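Lectin (Trichosanthes anguina, PDB 4HR6) forms part of a three-chain, nontoxic, carbohydrate-binding seed lectin that is homologous to the type II ribosome-inactivating proteins. Local coordinates at residues L6-N11 against Q112-A117; T17-V22 against H50-D55; R121-S126 against V144-N149; E179-D184 against Y188-A193. All coordinates share one frame; numbering follows the deposited sequence.

Contact 1 of 4, residues L6-N11 against Q112-A117; sequences LTLTSN and QMVLEA
V114 meets two leucines of the strand with its two methyl groups. V114 CG1 lies 4.3 Å from L6 CD2, and V114 CG2 lies the same 4.3 Å from L8 CD2, so the valine fork is shared between residues two apart on one side of the strand. The division follows from the valine rotamer, with CG1 anti to the backbone N (chi1 177°) and CG2 beside it. Both approaches are loose van der Waals contacts, and all three residues are buried. The backbones stay well apart, with the CA atoms of L6 and V114 separated by 9.8 Å.

This is where the N-terminal sheet of the ribosome-inactivating protein fold rests on the long helix 103-119, about 10 Å from the centre of the chain to the centre of the contact. The helix has a wider, pi-type turn just here: A117 N donates to Q112 O over 3.1 Å, five residues back, and V114 lies inside that turn.

Further out, L8 also packs on I92 of helix 85-96, while the neighbouring L115 turns to I20 of strand 15-21. The strand is held on one side by backbone hydrogen bonds between L6 and L18 and between L8 and I16. T7, L8 and T9 pair in parallel with a strand of a neighbouring chain, so the sheet continues across the interface. The hydroxyl of Y13 of that chain hydrogen-bonds to M113 O.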
loop_
_atom_site.group_PDB
_atom_site.type_symbol
_atom_site.label_atom_id
_atom_site.label_comp_id
_atom_site.label_asym_id
_atom_site.label_seq_id
_atom_site.Cartn_x
_atom_site.Cartn_y
_atom_site.Cartn_z
ATOM N N LEU B 6 23.534 -2.909 11.541
ATOM C CA LEU B 6 22.923 -3.982 10.853
ATOM C C LEU B 6 24.037 -4.826 10.272
ATOM O O LEU B 6 24.891 -4.312 9.556
ATOM C CB LEU B 6 22.097 -3.321 9.783
ATOM C CG LEU B 6 21.034 -4.119 9.130
ATOM C CD1 LEU B 6 19.887 -3.159 8.836
ATOM C CD2 LEU B 6 21.637 -4.749 7.897
ATOM N N THR B 7 24.037 -6.113 10.575
ATOM C CA THR B 7 25.098 -6.999 10.107
ATOM C C THR B 7 24.628 -7.945 9.001
ATOM O O THR B 7 23.562 -8.531 9.069
ATOM C CB THR B 7 25.672 -7.797 11.286
ATOM O OG1 THR B 7 26.146 -6.873 12.274
ATOM C CG2 THR B 7 26.839 -8.677 10.855
ATOM N N LEU B 8 25.440 -8.082 7.968
ATOM C CA LEU B 8 25.166 -9.040 6.903
ATOM C C LEU B 8 26.363 -9.957 6.814
ATOM O O LEU B 8 27.492 -9.495 6.897
ATOM C CB LEU B 8 24.983 -8.330 5.571
ATOM C CG LEU B 8 23.930 -7.235 5.523
ATOM C CD1 LEU B 8 24.168 -6.381 4.292
ATOM C CD2 LEU B 8 22.539 -7.835 5.501
ATOM N N THR B 9 26.115 -11.251 6.642
ATOM C CA THR B 9 27.178 -12.261 6.582
ATOM C C THR B 9 27.039 -13.120 5.316
ATOM O O THR B 9 25.996 -13.706 5.063
ATOM C CB THR B 9 27.123 -13.147 7.827
ATOM O OG1 THR B 9 27.278 -12.324 8.984
ATOM C CG2 THR B 9 28.234 -14.212 7.815
ATOM N N SER B 10 28.096 -13.196 4.523
ATOM C CA SER B 10 28.068 -13.985 3.302
ATOM C C SER B 10 28.156 -15.488 3.598
ATOM O O SER B 10 28.343 -15.894 4.738
ATOM C CB SER B 10 29.231 -13.585 2.398
ATOM O OG SER B 10 30.430 -14.116 2.912
ATOM N N ASN B 11 28.013 -16.293 2.545
ATOM C CA ASN B 11 28.305 -17.738 2.585
ATOM C C ASN B 11 29.774 -18.101 2.832
ATOM O O ASN B 11 30.066 -19.232 3.174
ATOM C CB ASN B 11 27.841 -18.412 1.296
ATOM C CG ASN B 11 26.342 -18.640 1.278
ATOM O OD1 ASN B 11 25.824 -19.470 2.012
ATOM N ND2 ASN B 11 25.642 -17.906 0.437
ATOM N N GLN B 112 18.932 -1.794 -2.004
ATOM C CA GLN B 112 17.618 -2.189 -2.496
ATOM C C GLN B 112 17.063 -3.398 -1.768
ATOM O O GLN B 112 15.913 -3.397 -1.356
ATOM C CB GLN B 112 17.660 -2.426 -3.987
ATOM C CG GLN B 112 17.838 -1.140 -4.754
ATOM C CD GLN B 112 17.755 -1.360 -6.230
ATOM O OE1 GLN B 112 18.724 -1.779 -6.867
ATOM N NE2 GLN B 112 16.598 -1.080 -6.791
ATOM N N MET B 113 17.897 -4.410 -1.572
ATOM C CA MET B 113 17.448 -5.664 -0.992
ATOM C C MET B 113 17.238 -5.593 0.507
ATOM O O MET B 113 16.558 -6.464 1.068
ATOM C CB MET B 113 18.420 -6.778 -1.310
ATOM C CG MET B 113 18.380 -7.211 -2.758
ATOM S SD MET B 113 19.500 -8.574 -3.141
ATOM C CE MET B 113 18.690 -9.934 -2.288
ATOM N N VAL B 114 17.774 -4.560 1.165
ATOM C CA VAL B 114 17.597 -4.420 2.611
ATOM C C VAL B 114 16.754 -3.192 2.973
ATOM O O VAL B 114 15.711 -3.313 3.624
ATOM C CB VAL B 114 18.962 -4.355 3.331
ATOM C CG1 VAL B 114 18.758 -4.131 4.813
ATOM C CG2 VAL B 114 19.742 -5.644 3.102
ATOM N N LEU B 115 17.179 -2.004 2.543
ATOM C CA LEU B 115 16.506 -0.804 2.984
ATOM C C LEU B 115 15.225 -0.580 2.198
ATOM O O LEU B 115 14.201 -0.277 2.776
ATOM C CB LEU B 115 17.418 0.423 2.886
ATOM C CG LEU B 115 18.695 0.423 3.720
ATOM C CD1 LEU B 115 19.442 1.745 3.537
ATOM C CD2 LEU B 115 18.359 0.211 5.181
ATOM N N GLU B 116 15.278 -0.713 0.879
ATOM C CA GLU B 116 14.103 -0.435 0.070
ATOM C C GLU B 116 13.018 -1.506 0.276
ATOM O O GLU B 116 11.821 -1.207 0.281
ATOM C CB GLU B 116 14.500 -0.282 -1.394
ATOM C CG GLU B 116 15.545 0.801 -1.659
ATOM C CD GLU B 116 15.095 2.160 -1.205
ATOM O OE1 GLU B 116 14.138 2.678 -1.797
ATOM O OE2 GLU B 116 15.672 2.706 -0.234
ATOM N N ALA B 117 13.445 -2.749 0.485
ATOM C CA ALA B 117 12.511 -3.813 0.841
ATOM C C ALA B 117 11.829 -3.538 2.168
ATOM O O ALA B 117 10.671 -3.922 2.339
ATOM C CB ALA B 117 13.217 -5.140 0.902
#

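Contact 2 of 4, residues T17-V22 against H50-D55; sequences TLAIDV and HTLFTD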
loop_
_atom_site.group_PDB
_atom_site.type_symbol
_atom_site.label_atom_id
_atom_site.label_comp_id
_atom_site.label_asym_id
_atom_site.label_seq_id
_atom_site.Cartn_x
_atom_site.Cartn_y
_atom_site.Cartn_z
ATOM N N THR B 17 29.313 -4.638 8.817
ATOM C CA THR B 17 28.364 -3.910 9.626
ATOM C C THR B 17 28.028 -2.617 8.911
ATOM O O THR B 17 28.906 -1.817 8.609
ATOM C CB THR B 17 28.930 -3.587 11.011
ATOM O OG1 THR B 17 29.142 -4.803 11.713
ATOM C CG2 THR B 17 27.955 -2.750 11.810
ATOM N N LEU B 18 26.741 -2.408 8.699
ATOM C CA LEU B 18 26.246 -1.293 7.942
ATOM C C LEU B 18 25.483 -0.352 8.873
ATOM O O LEU B 18 24.647 -0.795 9.666
ATOM C CB LEU B 18 25.354 -1.855 6.859
ATOM C CG LEU B 18 24.675 -0.906 5.901
ATOM C CD1 LEU B 18 25.670 -0.352 4.906
ATOM C CD2 LEU B 18 23.571 -1.689 5.206
ATOM N N ALA B 19 25.783 0.942 8.784
ATOM C CA ALA B 19 25.184 1.937 9.673
ATOM C C ALA B 19 24.179 2.788 8.914
ATOM O O ALA B 19 24.447 3.252 7.810
ATOM C CB ALA B 19 26.262 2.821 10.303
ATOM N N ILE B 20 23.018 2.970 9.521
ATOM C CA ILE B 20 21.881 3.603 8.875
ATOM C C ILE B 20 21.414 4.766 9.726
ATOM O O ILE B 20 21.200 4.606 10.918
ATOM C CB ILE B 20 20.708 2.607 8.714
ATOM C CG1 ILE B 20 20.890 1.759 7.459
ATOM C CG2 ILE B 20 19.378 3.328 8.592
ATOM C CD1 ILE B 20 21.905 0.666 7.598
ATOM N N ASP B 21 21.260 5.923 9.093
ATOM C CA ASP B 21 20.725 7.128 9.721
ATOM C C ASP B 21 19.215 6.951 9.832
ATOM O O ASP B 21 18.556 6.869 8.820
ATOM C CB ASP B 21 21.052 8.323 8.825
ATOM C CG ASP B 21 20.733 9.682 9.474
ATOM O OD1 ASP B 21 19.940 9.747 10.433
ATOM O OD2 ASP B 21 21.283 10.700 9.000
ATOM N N VAL B 22 18.660 6.878 11.038
ATOM C CA VAL B 22 17.205 6.651 11.187
ATOM C C VAL B 22 16.372 7.865 10.774
ATOM O O VAL B 22 15.191 7.744 10.501
ATOM C CB VAL B 22 16.807 6.222 12.620
ATOM C CG1 VAL B 22 17.672 5.051 13.081
ATOM C CG2 VAL B 22 16.936 7.373 13.607
ATOM N N HIS B 50 31.687 11.509 14.102
ATOM C CA HIS B 50 32.060 11.769 15.477
ATOM C C HIS B 50 31.604 10.664 16.375
ATOM O O HIS B 50 32.149 10.509 17.444
ATOM C CB HIS B 50 31.517 13.122 15.958
ATOM C CG HIS B 50 32.280 14.285 15.408
ATOM N ND1 HIS B 50 31.912 14.937 14.252
ATOM C CD2 HIS B 50 33.423 14.880 15.827
ATOM C CE1 HIS B 50 32.784 15.895 13.989
ATOM N NE2 HIS B 50 33.709 15.884 14.934
ATOM N N THR B 51 30.631 9.878 15.935
ATOM C CA THR B 51 30.056 8.857 16.782
ATOM C C THR B 51 30.218 7.436 16.264
ATOM O O THR B 51 30.058 6.516 17.044
ATOM C CB THR B 51 28.548 9.114 17.034
ATOM O OG1 THR B 51 27.879 9.269 15.792
ATOM C CG2 THR B 51 28.331 10.386 17.845
ATOM N N LEU B 52 30.509 7.227 14.976
ATOM C CA LEU B 52 30.592 5.855 14.457
ATOM C C LEU B 52 32.005 5.456 14.102
ATOM O O LEU B 52 32.720 6.202 13.459
ATOM C CB LEU B 52 29.748 5.683 13.197
ATOM C CG LEU B 52 28.244 5.873 13.299
ATOM C CD1 LEU B 52 27.650 5.972 11.900
ATOM C CD2 LEU B 52 27.629 4.730 14.087
ATOM N N PHE B 53 32.363 4.239 14.474
ATOM C CA PHE B 53 33.621 3.621 14.070
ATOM C C PHE B 53 34.801 4.530 14.385
ATOM O O PHE B 53 35.713 4.693 13.583
ATOM C CB PHE B 53 33.583 3.227 12.583
ATOM C CG PHE B 53 32.358 2.433 12.192
ATOM C CD1 PHE B 53 31.952 1.326 12.928
ATOM C CD2 PHE B 53 31.593 2.803 11.091
ATOM C CE1 PHE B 53 30.817 0.613 12.576
ATOM C CE2 PHE B 53 30.462 2.088 10.741
ATOM C CZ PHE B 53 30.075 0.997 11.479
ATOM N N THR B 54 34.775 5.118 15.573
ATOM C CA THR B 54 35.753 6.152 15.936
ATOM C C THR B 54 37.131 5.581 16.264
ATOM O O THR B 54 38.108 6.298 16.244
ATOM C CB THR B 54 35.243 7.001 17.113
ATOM O OG1 THR B 54 34.787 6.136 18.165
ATOM C CG2 THR B 54 34.085 7.857 16.647
ATOM N N ASP B 55 37.192 4.289 16.541
ATOM C CA ASP B 55 38.456 3.584 16.706
ATOM C C ASP B 55 38.884 2.892 15.404
ATOM O O ASP B 55 39.409 1.788 15.445
ATOM C CB ASP B 55 38.289 2.533 17.803
ATOM C CG ASP B 55 37.217 1.525 17.459
ATOM O OD1 ASP B 55 36.111 1.944 17.049
ATOM O OD2 ASP B 55 37.486 0.317 17.550
#
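A19 offers its single methyl to two neighbouring side chains, L52 and F53, which come down on the strand next to each other. The closer is L52, whose CD1 ends 3.8 Å from A19 CB. Its CG stands anti to the carbonyl carbon (chi1 -63°), and the chain extends from there toward the strand to bring that one methyl to the alanine. The ring of F53 arrives obliquely: F53 CE2 is 4.3 Å from A19 CB, and CZ, the far end of the ring, reaches along the strand to T17. F53 CZ lies 4.3 Å from T17 CG2 and 4.2 Å from T17 O, so it meets both side chain and backbone. The ring thus bridges two residues on the same side of the strand, while L52 touches the alanine alone.

The backbone of 50-55 makes this pairing of side chains possible. L52 is the first residue to leave helical geometry after helix 46-51, and its extended conformation is followed at F53 by left-handed phi and psi (52°/44°). With this turn in the chain, two consecutive residues both direct their side chains to the sheet. The contact is entirely apolar apart from T17 O and is only partly buried.

L52 also rests on F3 and V28, and F53 on A29 and Q31, so the turn after helix 46-51 covers the three neighbouring strands 3-9, 15-21 and 26-32. I20 points the other way, to the face of the sheet where L115 of helix 103-119 packs.

Contact 3 of 4, residues R121-S126 against V144-N149; sequences RFIEQS and VSLEDN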
loop_
_atom_site.group_PDB
_atom_site.type_symbol
_atom_site.label_atom_id
_atom_site.label_comp_id
_atom_site.label_asym_id
_atom_site.label_seq_id
_atom_site.Cartn_x
_atom_site.Cartn_y
_atom_site.Cartn_z
ATOM N N ARG B 121 6.321 -3.368 1.000
ATOM C CA ARG B 121 5.914 -4.773 0.904
ATOM C C ARG B 121 6.091 -5.338 -0.504
ATOM O O ARG B 121 6.563 -6.452 -0.665
ATOM C CB ARG B 121 4.467 -4.945 1.379
ATOM C CG ARG B 121 4.276 -4.718 2.881
ATOM C CD ARG B 121 3.084 -5.530 3.424
ATOM N NE ARG B 121 2.990 -5.442 4.877
ATOM C CZ ARG B 121 2.371 -4.469 5.559
ATOM N NH1 ARG B 121 1.745 -3.471 4.933
ATOM N NH2 ARG B 121 2.366 -4.498 6.892
ATOM N N PHE B 122 5.805 -4.547 -1.529
ATOM C CA PHE B 122 5.973 -4.997 -2.909
ATOM C C PHE B 122 7.420 -5.385 -3.231
ATOM O O PHE B 122 7.674 -6.363 -3.961
ATOM C CB PHE B 122 5.491 -3.919 -3.878
ATOM C CG PHE B 122 5.577 -4.319 -5.307
ATOM C CD1 PHE B 122 4.650 -5.196 -5.843
ATOM C CD2 PHE B 122 6.587 -3.847 -6.116
ATOM C CE1 PHE B 122 4.727 -5.586 -7.173
ATOM C CE2 PHE B 122 6.677 -4.234 -7.443
ATOM C CZ PHE B 122 5.736 -5.100 -7.976
ATOM N N ILE B 123 8.370 -4.641 -2.664
ATOM C CA ILE B 123 9.781 -4.909 -2.909
ATOM C C ILE B 123 10.233 -6.078 -2.049
ATOM O O ILE B 123 10.929 -6.950 -2.508
ATOM C CB ILE B 123 10.671 -3.656 -2.681
ATOM C CG1 ILE B 123 10.303 -2.581 -3.692
ATOM C CG2 ILE B 123 12.151 -4.004 -2.834
ATOM C CD1 ILE B 123 10.981 -1.250 -3.433
ATOM N N GLU B 124 9.833 -6.091 -0.805
ATOM C CA GLU B 124 10.063 -7.252 0.037
ATOM C C GLU B 124 9.625 -8.559 -0.659
ATOM O O GLU B 124 10.379 -9.539 -0.690
ATOM C CB GLU B 124 9.305 -7.091 1.337
ATOM C CG GLU B 124 9.533 -8.217 2.335
ATOM C CD GLU B 124 8.502 -8.222 3.444
ATOM O OE1 GLU B 124 8.654 -9.020 4.398
ATOM O OE2 GLU B 124 7.558 -7.409 3.376
ATOM N N GLN B 125 8.409 -8.558 -1.202
ATOM C CA GLN B 125 7.845 -9.747 -1.832
ATOM C C GLN B 125 8.589 -10.108 -3.107
ATOM O O GLN B 125 8.847 -11.272 -3.352
ATOM C CB GLN B 125 6.337 -9.598 -2.108
ATOM C CG GLN B 125 5.654 -10.902 -2.552
ATOM C CD GLN B 125 5.800 -12.020 -1.530
ATOM O OE1 GLN B 125 5.394 -11.877 -0.393
ATOM N NE2 GLN B 125 6.409 -13.125 -1.929
ATOM N N SER B 126 8.954 -9.121 -3.916
ATOM C CA SER B 126 9.772 -9.403 -5.077
ATOM C C SER B 126 11.080 -10.081 -4.684
ATOM O O SER B 126 11.472 -11.089 -5.293
ATOM C CB SER B 126 10.057 -8.138 -5.866
ATOM O OG SER B 126 8.850 -7.518 -6.243
ATOM N N VAL B 144 11.314 0.759 -9.239
ATOM C CA VAL B 144 12.037 2.021 -9.297
ATOM C C VAL B 144 11.178 3.221 -8.929
ATOM O O VAL B 144 11.662 4.114 -8.231
ATOM C CB VAL B 144 12.699 2.210 -10.670
ATOM C CG1 VAL B 144 13.121 3.650 -10.900
ATOM C CG2 VAL B 144 13.910 1.296 -10.776
ATOM N N SER B 145 9.923 3.248 -9.381
ATOM C CA SER B 145 9.016 4.368 -9.091
ATOM C C SER B 145 8.655 4.450 -7.599
ATOM O O SER B 145 8.450 5.534 -7.063
ATOM C CB SER B 145 7.749 4.310 -9.966
ATOM O OG SER B 145 6.934 3.194 -9.670
ATOM N N LEU B 146 8.602 3.309 -6.924
ATOM C CA LEU B 146 8.418 3.299 -5.484
ATOM C C LEU B 146 9.653 3.879 -4.787
ATOM O O LEU B 146 9.530 4.726 -3.912
ATOM C CB LEU B 146 8.173 1.884 -4.981
ATOM C CG LEU B 146 6.875 1.200 -5.405
ATOM C CD1 LEU B 146 6.895 -0.259 -4.942
ATOM C CD2 LEU B 146 5.677 1.922 -4.830
ATOM N N GLU B 147 10.841 3.432 -5.191
ATOM C CA GLU B 147 12.084 3.910 -4.572
ATOM C C GLU B 147 12.227 5.427 -4.708
ATOM O O GLU B 147 12.493 6.126 -3.733
ATOM C CB GLU B 147 13.294 3.213 -5.192
ATOM C CG GLU B 147 13.397 1.728 -4.835
ATOM C CD GLU B 147 14.498 1.012 -5.597
ATOM O OE1 GLU B 147 15.218 1.657 -6.371
ATOM O OE2 GLU B 147 14.647 -0.209 -5.445
ATOM N N ASP B 148 12.024 5.917 -5.918
ATOM C CA ASP B 148 12.190 7.323 -6.217
ATOM C C ASP B 148 11.124 8.229 -5.572
ATOM O O ASP B 148 11.371 9.420 -5.381
ATOM C CB ASP B 148 12.207 7.538 -7.733
ATOM C CG ASP B 148 13.464 6.986 -8.399
ATOM O OD1 ASP B 148 14.454 6.657 -7.714
ATOM O OD2 ASP B 148 13.454 6.884 -9.631
ATOM N N ASN B 149 9.952 7.689 -5.240
ATOM C CA ASN B 149 8.855 8.509 -4.674
ATOM C C ASN B 149 8.577 8.338 -3.197
ATOM O O ASN B 149 7.626 8.917 -2.687
ATOM C CB ASN B 149 7.564 8.238 -5.446
ATOM C CG ASN B 149 7.559 8.898 -6.802
ATOM O OD1 ASN B 149 7.507 10.106 -6.898
ATOM N ND2 ASN B 149 7.645 8.118 -7.843
#
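Helices 121-126 and 144-149 run roughly antiparallel, their directions 136° apart and their axes 10.8 Å from each other at closest approach. L146 reaches across with one methyl, CD1, to both F122 and I123. L146 CD1 lies 3.8 Å from F122 CD2, meeting the ring obliquely, and 4.3 Å from I123 CG1; the leucine and phenylalanine side chains cross at about a right angle. F122 is swung toward the leucine with CG anti to its own N (chi1 -178°). At the next residue of each helix, the I123 CD1 methyl lies across the aliphatic stem of E147, 4.1 Å from E147 CG. The extended glutamate carries its carboxylate beyond this contact to R78, in a salt bridge, and to Q112, in a hydrogen bond.

S126 OG sits over one face of the F122 ring, near its rim, and hydrogen-bonds back to F122 O at 2.8 Å. That carbonyl also accepts from S126 N, which reaches it from the other side of its plane.

F122 stacks on Y264 of a neighbouring chain, which also packs on L146, so the contact borders a subunit interface. Within the chain, I123 leans on A117 of helix 103-119, and L146 on L173 of strand 166-174.

Contact 4 of 4, residues E179-D184 against Y188-A193; sequences ELIEVD and YPIILA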
loop_
_atom_site.group_PDB
_atom_site.type_symbol
_atom_site.label_atom_id
_atom_site.label_comp_id
_atom_site.label_asym_id
_atom_site.label_seq_id
_atom_site.Cartn_x
_atom_site.Cartn_y
_atom_site.Cartn_z
ATOM N N GLU B 179 2.200 0.080 -16.840
ATOM C CA GLU B 179 1.112 1.033 -17.012
ATOM C C GLU B 179 1.253 2.064 -15.913
ATOM O O GLU B 179 1.578 1.720 -14.779
ATOM C CB GLU B 179 -0.255 0.338 -16.921
ATOM C CG GLU B 179 -0.531 -0.635 -18.070
ATOM C CD GLU B 179 -1.577 -1.703 -17.753
ATOM O OE1 GLU B 179 -2.609 -1.399 -17.103
ATOM O OE2 GLU B 179 -1.362 -2.861 -18.175
ATOM N N LEU B 180 1.024 3.325 -16.257
ATOM C CA LEU B 180 1.035 4.413 -15.289
ATOM C C LEU B 180 -0.224 4.405 -14.430
ATOM O O LEU B 180 -1.319 4.218 -14.935
ATOM C CB LEU B 180 1.128 5.743 -16.014
ATOM C CG LEU B 180 0.972 6.988 -15.145
ATOM C CD1 LEU B 180 2.235 7.246 -14.345
ATOM C CD2 LEU B 180 0.647 8.180 -16.025
ATOM N N ILE B 181 -0.055 4.609 -13.128
ATOM C CA ILE B 181 -1.166 4.748 -12.209
ATOM C C ILE B 181 -0.932 6.008 -11.391
ATOM O O ILE B 181 -0.076 6.026 -10.511
ATOM C CB ILE B 181 -1.275 3.546 -11.247
ATOM C CG1 ILE B 181 -1.385 2.249 -12.022
ATOM C CG2 ILE B 181 -2.473 3.694 -10.322
ATOM C CD1 ILE B 181 -1.645 1.047 -11.137
ATOM N N GLU B 182 -1.705 7.051 -11.677
ATOM C CA GLU B 182 -1.632 8.301 -10.932
ATOM C C GLU B 182 -2.467 8.191 -9.663
ATOM O O GLU B 182 -3.673 8.026 -9.720
ATOM C CB GLU B 182 -2.130 9.454 -11.796
ATOM C CG GLU B 182 -1.324 9.665 -13.067
ATOM C CD GLU B 182 -1.955 10.664 -14.031
ATOM O OE1 GLU B 182 -2.956 11.324 -13.664
ATOM O OE2 GLU B 182 -1.446 10.785 -15.168
ATOM N N VAL B 183 -1.809 8.271 -8.518
ATOM C CA VAL B 183 -2.448 8.129 -7.224
ATOM C C VAL B 183 -2.565 9.513 -6.559
ATOM O O VAL B 183 -1.577 10.250 -6.445
ATOM C CB VAL B 183 -1.606 7.188 -6.332
ATOM C CG1 VAL B 183 -2.215 7.045 -4.957
ATOM C CG2 VAL B 183 -1.455 5.842 -7.003
ATOM N N ASP B 184 -3.764 9.844 -6.100
ATOM C CA ASP B 184 -4.034 11.151 -5.519
ATOM C C ASP B 184 -4.730 11.061 -4.171
ATOM O O ASP B 184 -5.267 12.049 -3.692
ATOM C CB ASP B 184 -4.857 11.988 -6.504
ATOM C CG ASP B 184 -6.282 11.489 -6.658
ATOM O OD1 ASP B 184 -7.197 12.343 -6.720
ATOM O OD2 ASP B 184 -6.491 10.250 -6.690
ATOM N N TYR B 188 -5.936 3.667 -2.053
ATOM C CA TYR B 188 -5.409 2.705 -3.011
ATOM C C TYR B 188 -4.562 1.682 -2.255
ATOM O O TYR B 188 -3.727 2.057 -1.419
ATOM C CB TYR B 188 -4.570 3.395 -4.070
ATOM C CG TYR B 188 -5.367 4.290 -4.978
ATOM C CD1 TYR B 188 -5.673 5.593 -4.601
ATOM C CD2 TYR B 188 -5.811 3.843 -6.220
ATOM C CE1 TYR B 188 -6.403 6.424 -5.424
ATOM C CE2 TYR B 188 -6.554 4.664 -7.046
ATOM C CZ TYR B 188 -6.845 5.961 -6.643
ATOM O OH TYR B 188 -7.575 6.814 -7.445
ATOM N N PRO B 189 -4.790 0.384 -2.516
ATOM C CA PRO B 189 -4.008 -0.599 -1.763
ATOM C C PRO B 189 -2.514 -0.493 -2.031
ATOM O O PRO B 189 -1.703 -0.780 -1.138
ATOM C CB PRO B 189 -4.570 -1.960 -2.232
ATOM C CG PRO B 189 -5.440 -1.677 -3.397
ATOM C CD PRO B 189 -5.860 -0.244 -3.313
ATOM N N ILE B 190 -2.146 -0.033 -3.228
ATOM C CA ILE B 190 -0.733 0.105 -3.555
ATOM C C ILE B 190 -0.050 1.248 -2.793
ATOM O O ILE B 190 1.148 1.447 -2.922
ATOM C CB ILE B 190 -0.482 0.217 -5.063
ATOM C CG1 ILE B 190 -0.894 1.581 -5.615
ATOM C CG2 ILE B 190 -1.213 -0.892 -5.800
ATOM C CD1 ILE B 190 -0.625 1.700 -7.099
ATOM N N ILE B 191 -0.809 1.977 -1.982
ATOM C CA ILE B 191 -0.218 2.832 -1.003
ATOM C C ILE B 191 -0.379 2.229 0.370
ATOM O O ILE B 191 0.601 1.899 1.028
ATOM C CB ILE B 191 -0.841 4.246 -1.024
ATOM C CG1 ILE B 191 -0.609 4.908 -2.388
ATOM C CG2 ILE B 191 -0.265 5.085 0.099
ATOM C CD1 ILE B 191 0.840 5.078 -2.790
ATOM N N LEU B 192 -1.629 2.089 0.787
ATOM C CA LEU B 192 -1.969 1.760 2.145
ATOM C C LEU B 192 -1.457 0.390 2.590
ATOM O O LEU B 192 -1.067 0.222 3.737
ATOM C CB LEU B 192 -3.498 1.810 2.297
ATOM C CG LEU B 192 -4.006 1.745 3.735
ATOM C CD1 LEU B 192 -3.428 2.910 4.522
ATOM C CD2 LEU B 192 -5.526 1.752 3.800
ATOM N N ALA B 193 -1.461 -0.585 1.693
ATOM C CA ALA B 193 -1.005 -1.936 2.037
ATOM C C ALA B 193 0.422 -2.210 1.594
ATOM O O ALA B 193 0.872 -3.346 1.665
ATOM C CB ALA B 193 -1.937 -2.986 1.423
#
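A strand and the short helix that follows it pack together through branched aliphatic groups and one tyrosine, near the C-terminal end of the chain. V183 is the centre of this apolar contact. V183 and I191 reach toward each other, V183 CG1 to I191 CG1 at 3.7 Å. V183 CG1 also lies 3.8 Å from Y188 CD1, where the two side chains slide past each other in opposite directions. The second methyl, V183 CG2, is 4.2 Å from I190 CD1. I190 CD1 also lies 4.2 Å from I181 CG2, two residues back along the strand.

At the polar end, D184 OD2 passes 3.7 Å from Y188 OH, with the carboxylate and ring planes 59° apart. Both groups are bonded to a neighbouring chain instead: D184 forms a salt bridge to its R8 and accepts from its N133 N, and Y188 OH is hydrogen-bonded to its Y134 N. The tyrosine occupies the N-cap position of helix 189-192, its carbonyl oxygen accepting from both I191 N and L192 N.

Strand 180-185 pairs antiparallel with 166-174, and this two-stranded C-terminal hairpin, backed by helix and turned to a partner chain, is consistent with the C-terminal region of type II ribosome-inactivating proteins, which faces the lectin chain.

Overall arrangement
Contacts 1 and 3 are buried and lie nearest the middle of the chain, each about 10 Å from its centre; helix 103-119 belongs to the first and borders the second. Contact 2 is more peripheral and only partly buried, covering the other face of the sheet that contact 1 joins to the helices. Contacts 1 and 2 share that sheet through the adjacent strands 3-9 and 15-21. Contact 4, though also buried, is farthest out, and its centre is about 35 Å from that of contact 2. Aliphatic groups dominate contact 1, aromatic rings enter the other three, and charged side chains touch only in contacts 3 and 4.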